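Local coordinates for protein LbaCas13a H328A (C2c2) (Lachnospiraceae bacterium NK4A179, PDB 5WLH) that binds a precursor CRISPR guide RNA and, as a Cas13a (C2c2) effector nuclease, probably cleaves RNA that the guide recognises, at residues A[342-348]-A[363-367]; A[175-179]-A[200-204]; A[371-375]-A[412-416]. All coordinates share one frame; numbering follows the deposited sequence.

Interaction 1: A[342-348]-A[363-367]; sequences IKLPLEN and RKNTV
Arg-363 grips the carbonyl oxygen of Pro-345 side-on, a clear case of a helix side chain holding an irregular loop by its backbone. NH2 of Arg-363 makes the straighter bond to Pro-345 O, 2.9 Å long with an N-H...O angle of 163°. NE of Arg-363 reaches the same Pro-345 O at 3.3 Å and a more bent 139°. The oxygen lies in the guanidinium plane, yet both nitrogens come to it from one face of the carbonyl group, NH2 tilted from the carbonyl plane and NE well above it. Two donors on one acceptor restrain the guanidinium from turning, and CA of Glu-347 lies over one of its faces. An extended chain delivers the group: CG of Arg-363 stands anti to the backbone N (chi1 177°), and OD1 of Asn-348 rests 3.5 Å from CD of Arg-363. One helical turn later, Val-367 supplies the apolar half, its CG2 meeting CD of Pro-345 at 3.7 Å and its CG1 touching both CD2 of Leu-344 and CD1 of Ile-342 at 4.0 Å. Farther out, a salt bridge from Glu-360 to NH1 of Arg-363 is likely to steady its direction. The loop between helices 327-335 and 357-388 thus folds back along the helix it leads into, while Val-422, in the loop beyond helix 398-417, packs against Leu-344, Arg-363 and Val-367.

Interaction 2: A[175-179]-A[200-204]; sequences EDIID and KKLLM
Ile-178 fills the tight side of this helix pair, where its CD1 meets SD of Met-204 at 3.7 Å and CB of Leu-203 at 3.9 Å. The Ile-178 and Leu-203 side chains slide past each other in opposite directions, CG2 of Ile-178 coming to 3.9 Å from CD1 of Leu-203. Met-204 turns back on itself at chi2 (-72°) and chi3, which lays its sulfur and methyl group against the aliphatic part of Glu-175; SD of Met-204 lies 3.6 Å from CG of Glu-175. The outer side is polar and more open. There Lys-200 reaches across to two acids one turn apart, its NZ bonding at 2.6 Å to OD1 of Asp-179 on the syn lone pair. A weak bond of 3.1 Å runs from NZ of Lys-200 to OE2 of Glu-175, completing a salt-bridge network in which the ammonium probably offsets the repulsion between the two carboxylates. The short helical segments run roughly antiparallel, at 144° with axes 10.4 Å apart. Around them, helix 158-166 receives Leu-203 through Ile-165, helix 83-96 backs Ile-177, and Leu-209 and Tyr-211 of the loop after helix 193-206 lie against Met-204.

Interaction 3: A[371-375]-A[412-416]; sequences YRNQN and VEKIY. With nucleotides of chain B.
Tyr-416 sets its CG between the backbone N and the carbonyl carbon (chi1 73°), which swings its ring across the gap to Tyr-371. The motif is a nearly antiparallel helix pair joined by reciprocal CH-pi contacts: CB of Tyr-371 sits over the Tyr-416 ring, 3.8 Å from its centroid, and CB of Tyr-416 repays this over the Tyr-371 ring at the same 3.8 Å. The planes, 11° apart, are slid so far that the rings barely overlap. Tyr-371 OH bonds to the carbonyl of Lys-426. ND2 of Asn-375 donates to a water that also bonds to Tyr-416 OH, while OD1 of Asn-375 pairs with Tyr-309. With an alanine in place of Tyr-416, the ring covering CB of Tyr-371 is gone, which would probably open a gap there and leave the water on ND2 of Asn-375 without that hydroxyl partner. Lys-414 NZ bonds to the phosphate of C10 in chain B, and Glu-413 accepts from N1 of G19 in chain B with OE1 and OE2. Arg-372 reads the Hoogsteen edge of that guanine: NE donates to O6 of G19 at 2.9 Å, and NH2 to N7 of G19 at 3.0 Å, almost straight at 178°.

Interactions 1 and 3 share helix 357-388 and touch, CD1 of Ile-342 lying 3.8 Å from CD2 of Tyr-371; the loop of interaction 1 thus reaches the aromatic interface of interaction 3. Interaction 2 shares no element with the others and touches neither, though its nearest atoms come to about 7 Å from interaction 1. Chemistry follows place. The buried contact, interaction 3, joins its helices chiefly by rings and methylenes, with an amide and a water beside them, and turns charged side chains of both helices toward the RNA. The two partly buried contacts pair an apolar strip with a polar grip, made to a backbone carbonyl in interaction 1 and to carboxylates in interaction 2.

Interaction 1: A[342-348]-A[363-367]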
loop_
_atom_site.group_PDB
_atom_site.type_symbol
_atom_site.label_atom_id
_atom_site.label_comp_id
_atom_site.label_asym_id
_atom_site.label_seq_id
_atom_site.Cartn_x
_atom_site.Cartn_y
_atom_site.Cartn_z
ATOM N N ILE A 342 -21.707 17.349 23.379
ATOM C CA ILE A 342 -21.276 17.353 24.769
ATOM C C ILE A 342 -20.723 18.734 25.085
ATOM O O ILE A 342 -20.326 19.492 24.198
ATOM C CB ILE A 342 -20.191 16.295 25.072
ATOM C CG1 ILE A 342 -19.006 16.455 24.112
ATOM C CG2 ILE A 342 -20.760 14.894 24.997
ATOM C CD1 ILE A 342 -17.805 15.643 24.541
ATOM N N LYS A 343 -20.698 19.054 26.372
ATOM C CA LYS A 343 -20.040 20.266 26.840
ATOM C C LYS A 343 -18.563 19.949 27.073
ATOM O O LYS A 343 -18.224 19.074 27.875
ATOM C CB LYS A 343 -20.729 20.804 28.101
ATOM C CG LYS A 343 -20.719 19.869 29.319
ATOM C CD LYS A 343 -19.542 20.173 30.250
ATOM C CE LYS A 343 -19.156 18.951 31.066
ATOM N NZ LYS A 343 -17.723 19.022 31.452
ATOM N N LEU A 344 -17.699 20.618 26.348
ATOM C CA LEU A 344 -16.291 20.333 26.572
ATOM C C LEU A 344 -15.807 21.025 27.848
ATOM O O LEU A 344 -16.175 22.172 28.106
ATOM C CB LEU A 344 -15.464 20.800 25.384
ATOM C CG LEU A 344 -15.712 20.006 24.100
ATOM C CD1 LEU A 344 -14.883 20.578 22.984
ATOM C CD2 LEU A 344 -15.385 18.544 24.336
ATOM N N PRO A 345 -15.005 20.349 28.670
ATOM C CA PRO A 345 -14.337 21.040 29.780
ATOM C C PRO A 345 -13.405 22.122 29.250
ATOM O O PRO A 345 -12.967 22.090 28.101
ATOM C CB PRO A 345 -13.549 19.923 30.481
ATOM C CG PRO A 345 -14.102 18.630 29.928
ATOM C CD PRO A 345 -14.601 18.938 28.564
ATOM N N LEU A 346 -13.106 23.098 30.106
ATOM C CA LEU A 346 -12.178 24.157 29.723
ATOM C C LEU A 346 -10.768 23.600 29.538
ATOM O O LEU A 346 -10.395 22.581 30.126
ATOM C CB LEU A 346 -12.162 25.270 30.775
ATOM C CG LEU A 346 -13.380 26.196 30.876
ATOM C CD1 LEU A 346 -13.868 26.611 29.495
ATOM C CD2 LEU A 346 -14.503 25.551 31.684
ATOM N N GLU A 347 -9.983 24.285 28.708
ATOM C CA GLU A 347 -8.601 23.889 28.479
ATOM C C GLU A 347 -7.775 24.044 29.759
ATOM O O GLU A 347 -8.202 24.651 30.744
ATOM C CB GLU A 347 -7.990 24.716 27.349
ATOM C CG GLU A 347 -8.386 24.248 25.959
ATOM C CD GLU A 347 -8.533 25.396 24.978
ATOM O OE1 GLU A 347 -8.657 25.131 23.763
ATOM O OE2 GLU A 347 -8.529 26.564 25.424
ATOM N N ASN A 348 -6.570 23.484 29.732
ATOM C CA ASN A 348 -5.732 23.428 30.919
ATOM C C ASN A 348 -4.772 24.616 30.970
ATOM O O ASN A 348 -4.664 25.413 30.033
ATOM C CB ASN A 348 -4.941 22.120 30.953
ATOM C CG ASN A 348 -5.716 20.950 30.358
ATOM O OD1 ASN A 348 -6.035 20.939 29.157
ATOM N ND2 ASN A 348 -6.028 19.964 31.196
ATOM N N ARG A 363 -7.844 15.191 30.607
ATOM C CA ARG A 363 -8.977 15.871 29.996
ATOM C C ARG A 363 -9.521 15.082 28.811
ATOM O O ARG A 363 -10.738 15.030 28.594
ATOM C CB ARG A 363 -8.554 17.272 29.563
ATOM C CG ARG A 363 -9.624 18.059 28.850
ATOM C CD ARG A 363 -9.209 19.513 28.720
ATOM N NE ARG A 363 -10.201 20.297 27.991
ATOM C CZ ARG A 363 -10.168 20.503 26.679
ATOM N NH1 ARG A 363 -9.192 19.979 25.945
ATOM N NH2 ARG A 363 -11.109 21.232 26.101
ATOM N N LYS A 364 -8.637 14.467 28.025
ATOM C CA LYS A 364 -9.116 13.660 26.906
ATOM C C LYS A 364 -9.915 12.461 27.400
ATOM O O LYS A 364 -10.946 12.106 26.812
ATOM C CB LYS A 364 -7.946 13.203 26.038
ATOM C CG LYS A 364 -8.383 12.297 24.893
ATOM C CD LYS A 364 -7.218 11.511 24.310
ATOM C CE LYS A 364 -6.400 12.377 23.380
ATOM N NZ LYS A 364 -5.507 11.569 22.499
ATOM N N ASN A 365 -9.460 11.830 28.488
ATOM C CA ASN A 365 -10.203 10.706 29.048
ATOM C C ASN A 365 -11.555 11.159 29.566
ATOM O O ASN A 365 -12.558 10.453 29.410
ATOM C CB ASN A 365 -9.400 10.037 30.166
ATOM C CG ASN A 365 -8.256 9.207 29.639
ATOM O OD1 ASN A 365 -8.164 8.959 28.433
ATOM N ND2 ASN A 365 -7.381 8.752 30.542
ATOM N N THR A 366 -11.601 12.341 30.183
ATOM C CA THR A 366 -12.875 12.896 30.607
ATOM C C THR A 366 -13.777 13.152 29.412
ATOM O O THR A 366 -14.985 12.891 29.470
ATOM C CB THR A 366 -12.647 14.188 31.391
ATOM O OG1 THR A 366 -11.952 13.877 32.603
ATOM C CG2 THR A 366 -13.976 14.877 31.704
ATOM N N VAL A 367 -13.206 13.659 28.315
ATOM C CA VAL A 367 -14.011 13.930 27.127
ATOM C C VAL A 367 -14.517 12.625 26.517
ATOM O O VAL A 367 -15.670 12.540 26.086
ATOM C CB VAL A 367 -13.210 14.768 26.108
ATOM C CG1 VAL A 367 -13.926 14.816 24.743
ATOM C CG2 VAL A 367 -13.000 16.187 26.624
#

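Interaction 2: A[175-179]-A[200-204]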
loop_
_atom_site.group_PDB
_atom_site.type_symbol
_atom_site.label_atom_id
_atom_site.label_comp_id
_atom_site.label_asym_id
_atom_site.label_seq_id
_atom_site.Cartn_x
_atom_site.Cartn_y
_atom_site.Cartn_z
ATOM N N GLU A 175 -3.821 13.706 45.595
ATOM C CA GLU A 175 -4.820 13.251 44.636
ATOM C C GLU A 175 -4.311 13.408 43.208
ATOM O O GLU A 175 -4.559 12.548 42.355
ATOM C CB GLU A 175 -6.130 14.016 44.824
ATOM C CG GLU A 175 -7.293 13.422 44.056
ATOM C CD GLU A 175 -8.442 14.388 43.858
ATOM O OE1 GLU A 175 -9.230 14.583 44.803
ATOM O OE2 GLU A 175 -8.566 14.947 42.747
ATOM N N ASP A 176 -3.590 14.499 42.930
ATOM C CA ASP A 176 -3.094 14.730 41.576
ATOM C C ASP A 176 -2.064 13.681 41.179
ATOM O O ASP A 176 -2.005 13.271 40.013
ATOM C CB ASP A 176 -2.503 16.135 41.459
ATOM C CG ASP A 176 -2.143 16.501 40.026
ATOM O OD1 ASP A 176 -3.047 16.516 39.160
ATOM O OD2 ASP A 176 -0.951 16.765 39.764
ATOM N N ILE A 177 -1.237 13.242 42.127
ATOM C CA ILE A 177 -0.343 12.120 41.864
ATOM C C ILE A 177 -1.151 10.876 41.514
ATOM O O ILE A 177 -0.819 10.144 40.573
ATOM C CB ILE A 177 0.573 11.876 43.074
ATOM C CG1 ILE A 177 1.601 13.005 43.201
ATOM C CG2 ILE A 177 1.252 10.522 42.962
ATOM C CD1 ILE A 177 2.203 13.120 44.580
ATOM N N ILE A 178 -2.230 10.627 42.258
ATOM C CA ILE A 178 -3.085 9.477 41.975
ATOM C C ILE A 178 -3.720 9.618 40.596
ATOM O O ILE A 178 -3.729 8.673 39.795
ATOM C CB ILE A 178 -4.142 9.323 43.083
ATOM C CG1 ILE A 178 -3.480 8.801 44.362
ATOM C CG2 ILE A 178 -5.272 8.407 42.623
ATOM C CD1 ILE A 178 -4.317 8.956 45.617
ATOM N N ASP A 179 -4.244 10.808 40.292
ATOM C CA ASP A 179 -4.848 11.038 38.984
ATOM C C ASP A 179 -3.837 10.834 37.864
ATOM O O ASP A 179 -4.165 10.257 36.822
ATOM C CB ASP A 179 -5.441 12.442 38.918
ATOM C CG ASP A 179 -6.786 12.534 39.599
ATOM O OD1 ASP A 179 -7.280 11.487 40.061
ATOM O OD2 ASP A 179 -7.354 13.646 39.662
ATOM N N LYS A 200 -9.427 4.799 42.070
ATOM C CA LYS A 200 -9.153 6.095 42.673
ATOM C C LYS A 200 -9.672 6.158 44.106
ATOM O O LYS A 200 -8.975 6.633 45.008
ATOM C CB LYS A 200 -9.770 7.211 41.842
ATOM C CG LYS A 200 -9.707 8.545 42.572
ATOM C CD LYS A 200 -9.585 9.709 41.636
ATOM C CE LYS A 200 -9.225 10.964 42.420
ATOM N NZ LYS A 200 -9.309 12.153 41.544
ATOM N N LYS A 201 -10.892 5.676 44.328
ATOM C CA LYS A 201 -11.475 5.685 45.666
ATOM C C LYS A 201 -10.638 4.856 46.625
ATOM O O LYS A 201 -10.375 5.270 47.761
ATOM C CB LYS A 201 -12.903 5.145 45.598
ATOM C CG LYS A 201 -13.654 5.051 46.917
ATOM C CD LYS A 201 -15.170 5.040 46.634
ATOM C CE LYS A 201 -16.000 4.893 47.912
ATOM N NZ LYS A 201 -17.460 4.710 47.601
ATOM N N LEU A 202 -10.195 3.687 46.165
ATOM C CA LEU A 202 -9.324 2.838 46.963
ATOM C C LEU A 202 -8.013 3.541 47.295
ATOM O O LEU A 202 -7.552 3.495 48.441
ATOM C CB LEU A 202 -9.060 1.542 46.203
ATOM C CG LEU A 202 -7.942 0.636 46.696
ATOM C CD1 LEU A 202 -8.351 0.038 47.988
ATOM C CD2 LEU A 202 -7.685 -0.461 45.668
ATOM N N LEU A 203 -7.400 4.201 46.310
ATOM C CA LEU A 203 -6.115 4.855 46.553
ATOM C C LEU A 203 -6.265 6.055 47.479
ATOM O O LEU A 203 -5.376 6.336 48.291
ATOM C CB LEU A 203 -5.483 5.288 45.232
ATOM C CG LEU A 203 -4.959 4.116 44.403
ATOM C CD1 LEU A 203 -4.622 4.579 42.991
ATOM C CD2 LEU A 203 -3.737 3.518 45.092
ATOM N N MET A 204 -7.366 6.796 47.351
ATOM C CA MET A 204 -7.587 7.913 48.268
ATOM C C MET A 204 -7.794 7.419 49.693
ATOM O O MET A 204 -7.277 8.020 50.646
ATOM C CB MET A 204 -8.769 8.760 47.796
ATOM C CG MET A 204 -8.518 9.468 46.454
ATOM S SD MET A 204 -7.359 10.855 46.509
ATOM C CE MET A 204 -8.387 12.134 47.253
#

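Interaction 3: A[371-375]-A[412-416]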
loop_
_atom_site.group_PDB
_atom_site.type_symbol
_atom_site.label_atom_id
_atom_site.label_comp_id
_atom_site.label_asym_id
_atom_site.label_seq_id
_atom_site.Cartn_x
_atom_site.Cartn_y
_atom_site.Cartn_z
ATOM N N TYR A 371 -18.443 11.740 25.774
ATOM C CA TYR A 371 -18.999 11.222 24.522
ATOM C C TYR A 371 -19.755 9.930 24.764
ATOM O O TYR A 371 -20.873 9.743 24.265
ATOM C CB TYR A 371 -17.883 10.952 23.524
ATOM C CG TYR A 371 -17.444 12.090 22.658
ATOM C CD1 TYR A 371 -18.225 12.519 21.586
ATOM C CD2 TYR A 371 -16.203 12.687 22.858
ATOM C CE1 TYR A 371 -17.792 13.529 20.752
ATOM C CE2 TYR A 371 -15.766 13.697 22.038
ATOM C CZ TYR A 371 -16.552 14.109 20.984
ATOM O OH TYR A 371 -16.116 15.130 20.175
ATOM N N ARG A 372 -19.133 9.002 25.499
ATOM C CA ARG A 372 -19.736 7.682 25.690
ATOM C C ARG A 372 -21.057 7.793 26.433
ATOM O O ARG A 372 -22.057 7.189 26.036
ATOM C CB ARG A 372 -18.792 6.754 26.447
ATOM C CG ARG A 372 -19.390 5.356 26.710
ATOM C CD ARG A 372 -18.403 4.476 27.445
ATOM N NE ARG A 372 -18.965 3.180 27.800
ATOM C CZ ARG A 372 -19.644 2.932 28.915
ATOM N NH1 ARG A 372 -19.858 3.903 29.803
ATOM N NH2 ARG A 372 -20.112 1.712 29.142
ATOM N N ASN A 373 -21.074 8.569 27.521
ATOM C CA ASN A 373 -22.316 8.773 28.260
ATOM C C ASN A 373 -23.411 9.319 27.361
ATOM O O ASN A 373 -24.550 8.843 27.402
ATOM C CB ASN A 373 -22.071 9.717 29.437
ATOM C CG ASN A 373 -21.211 9.088 30.494
ATOM O OD1 ASN A 373 -21.118 7.862 30.579
ATOM N ND2 ASN A 373 -20.568 9.915 31.309
ATOM N N GLN A 374 -23.095 10.342 26.559
ATOM C CA GLN A 374 -24.092 10.904 25.655
ATOM C C GLN A 374 -24.483 9.894 24.580
ATOM O O GLN A 374 -25.666 9.760 24.244
ATOM C CB GLN A 374 -23.565 12.206 25.035
ATOM C CG GLN A 374 -24.587 12.930 24.171
ATOM C CD GLN A 374 -25.834 13.298 24.944
ATOM O OE1 GLN A 374 -25.772 14.078 25.890
ATOM N NE2 GLN A 374 -26.972 12.711 24.563
ATOM N N ASN A 375 -23.509 9.153 24.048
ATOM C CA ASN A 375 -23.835 8.134 23.048
ATOM C C ASN A 375 -24.819 7.110 23.608
ATOM O O ASN A 375 -25.790 6.735 22.937
ATOM C CB ASN A 375 -22.554 7.452 22.567
ATOM C CG ASN A 375 -22.742 6.748 21.212
ATOM O OD1 ASN A 375 -23.544 7.178 20.391
ATOM N ND2 ASN A 375 -21.999 5.677 20.987
ATOM N N VAL A 412 -20.502 6.464 16.259
ATOM C CA VAL A 412 -20.101 7.484 17.214
ATOM C C VAL A 412 -18.875 7.019 17.978
ATOM O O VAL A 412 -17.939 7.796 18.197
ATOM C CB VAL A 412 -21.261 7.834 18.167
ATOM C CG1 VAL A 412 -20.761 8.777 19.281
ATOM C CG2 VAL A 412 -22.373 8.494 17.399
ATOM N N GLU A 413 -18.854 5.742 18.378
ATOM C CA GLU A 413 -17.709 5.224 19.120
ATOM C C GLU A 413 -16.444 5.252 18.276
ATOM O O GLU A 413 -15.366 5.552 18.790
ATOM C CB GLU A 413 -17.970 3.805 19.630
ATOM C CG GLU A 413 -16.785 3.252 20.435
ATOM C CD GLU A 413 -17.151 2.063 21.320
ATOM O OE1 GLU A 413 -16.230 1.382 21.816
ATOM O OE2 GLU A 413 -18.353 1.818 21.531
ATOM N N LYS A 414 -16.559 4.950 16.973
ATOM C CA LYS A 414 -15.400 5.040 16.090
ATOM C C LYS A 414 -14.776 6.426 16.117
ATOM O O LYS A 414 -13.554 6.551 16.000
ATOM C CB LYS A 414 -15.780 4.703 14.646
ATOM C CG LYS A 414 -15.895 3.216 14.342
ATOM C CD LYS A 414 -15.977 2.988 12.828
ATOM C CE LYS A 414 -17.366 3.403 12.293
ATOM N NZ LYS A 414 -17.465 3.163 10.830
ATOM N N ILE A 415 -15.592 7.464 16.268
ATOM C CA ILE A 415 -15.072 8.829 16.271
ATOM C C ILE A 415 -14.370 9.152 17.588
ATOM O O ILE A 415 -13.254 9.688 17.588
ATOM C CB ILE A 415 -16.203 9.824 15.973
ATOM C CG1 ILE A 415 -16.631 9.720 14.503
ATOM C CG2 ILE A 415 -15.759 11.247 16.316
ATOM C CD1 ILE A 415 -17.996 10.319 14.237
ATOM N N TYR A 416 -14.998 8.853 18.735
ATOM C CA TYR A 416 -14.382 9.316 19.982
ATOM C C TYR A 416 -13.391 8.325 20.568
ATOM O O TYR A 416 -12.462 8.749 21.263
ATOM C CB TYR A 416 -15.436 9.690 21.042
ATOM C CG TYR A 416 -16.168 8.545 21.689
ATOM C CD1 TYR A 416 -15.554 7.756 22.651
ATOM C CD2 TYR A 416 -17.487 8.274 21.361
ATOM C CE1 TYR A 416 -16.214 6.703 23.233
ATOM C CE2 TYR A 416 -18.164 7.221 21.952
ATOM C CZ TYR A 416 -17.516 6.443 22.888
ATOM O OH TYR A 416 -18.171 5.388 23.479
ATOM P P G B 19 -21.075 -3.025 31.082
ATOM O OP1 G B 19 -20.910 -4.063 32.110
ATOM O OP2 G B 19 -20.366 -1.733 31.163
ATOM O "O5'" G B 19 -20.602 -3.738 29.736
ATOM C "C5'" G B 19 -21.087 -5.017 29.372
ATOM C "C4'" G B 19 -20.719 -5.305 27.942
ATOM O "O4'" G B 19 -21.232 -4.233 27.118
ATOM C "C3'" G B 19 -19.227 -5.325 27.651
ATOM O "O3'" G B 19 -18.679 -6.611 27.866
ATOM C "C2'" G B 19 -19.164 -4.914 26.187
ATOM O "O2'" G B 19 -19.493 -6.032 25.384
ATOM C "C1'" G B 19 -20.314 -3.919 26.102
ATOM N N9 G B 19 -19.897 -2.519 26.286
ATOM C C8 G B 19 -20.128 -1.697 27.367
ATOM N N7 G B 19 -19.677 -0.490 27.191
ATOM C C5 G B 19 -19.119 -0.519 25.916
ATOM C C6 G B 19 -18.468 0.491 25.156
ATOM O O6 G B 19 -18.245 1.660 25.490
ATOM N N1 G B 19 -18.066 0.019 23.898
ATOM C C2 G B 19 -18.268 -1.260 23.436
ATOM N N2 G B 19 -17.824 -1.560 22.200
ATOM N N3 G B 19 -18.873 -2.200 24.136
ATOM C C4 G B 19 -19.263 -1.764 25.347
ATOM P P A B 20 -17.229 -6.783 28.515
ATOM O OP1 A B 20 -16.848 -8.203 28.366
ATOM O OP2 A B 20 -17.257 -6.070 29.815
ATOM O "O5'" A B 20 -16.270 -5.963 27.556
ATOM C "C5'" A B 20 -15.973 -6.434 26.254
ATOM C "C4'" A B 20 -15.253 -5.378 25.462
ATOM O "O4'" A B 20 -16.124 -4.242 25.249
ATOM C "C3'" A B 20 -14.044 -4.768 26.133
ATOM O "O3'" A B 20 -12.909 -5.598 26.078
ATOM C "C2'" A B 20 -13.898 -3.453 25.381
ATOM O "O2'" A B 20 -13.365 -3.676 24.081
ATOM C "C1'" A B 20 -15.363 -3.052 25.235
ATOM N N9 A B 20 -15.795 -2.219 26.375
ATOM C C8 A B 20 -16.456 -2.611 27.516
ATOM N N7 A B 20 -16.677 -1.626 28.355
ATOM C C5 A B 20 -16.133 -0.517 27.718
ATOM C C6 A B 20 -16.034 0.835 28.077
ATOM N N6 A B 20 -16.505 1.347 29.209
ATOM N N1 A B 20 -15.423 1.668 27.221
ATOM C C2 A B 20 -14.937 1.176 26.074
ATOM N N3 A B 20 -14.959 -0.076 25.631
ATOM C C4 A B 20 -15.581 -0.874 26.506
ATOM P P C B 10 -16.064 -0.021 9.843
ATOM O OP1 C B 10 -17.391 0.634 9.617
ATOM O OP2 C B 10 -15.414 -0.142 11.185
ATOM O "O5'" C B 10 -16.161 -1.544 9.388
ATOM C "C5'" C B 10 -16.574 -1.915 8.083
ATOM C "C4'" C B 10 -16.114 -3.316 7.764
ATOM O "O4'" C B 10 -14.671 -3.380 7.882
ATOM C "C3'" C B 10 -16.602 -4.411 8.705
ATOM O "O3'" C B 10 -17.899 -4.859 8.363
ATOM C "C2'" C B 10 -15.524 -5.481 8.545
ATOM O "O2'" C B 10 -15.678 -6.154 7.298
ATOM C "C1'" C B 10 -14.280 -4.614 8.428
ATOM N N1 C B 10 -13.633 -4.371 9.736
ATOM C C2 C B 10 -12.828 -5.395 10.240
ATOM O O2 C B 10 -12.706 -6.458 9.587
ATOM N N3 C B 10 -12.200 -5.199 11.415
ATOM C C4 C B 10 -12.369 -4.048 12.074
ATOM N N4 C B 10 -11.727 -3.894 13.235
ATOM C C5 C B 10 -13.191 -2.984 11.581
ATOM C C6 C B 10 -13.810 -3.185 10.416
HETATM O O HOH W 1 -20.477 4.339 22.887
#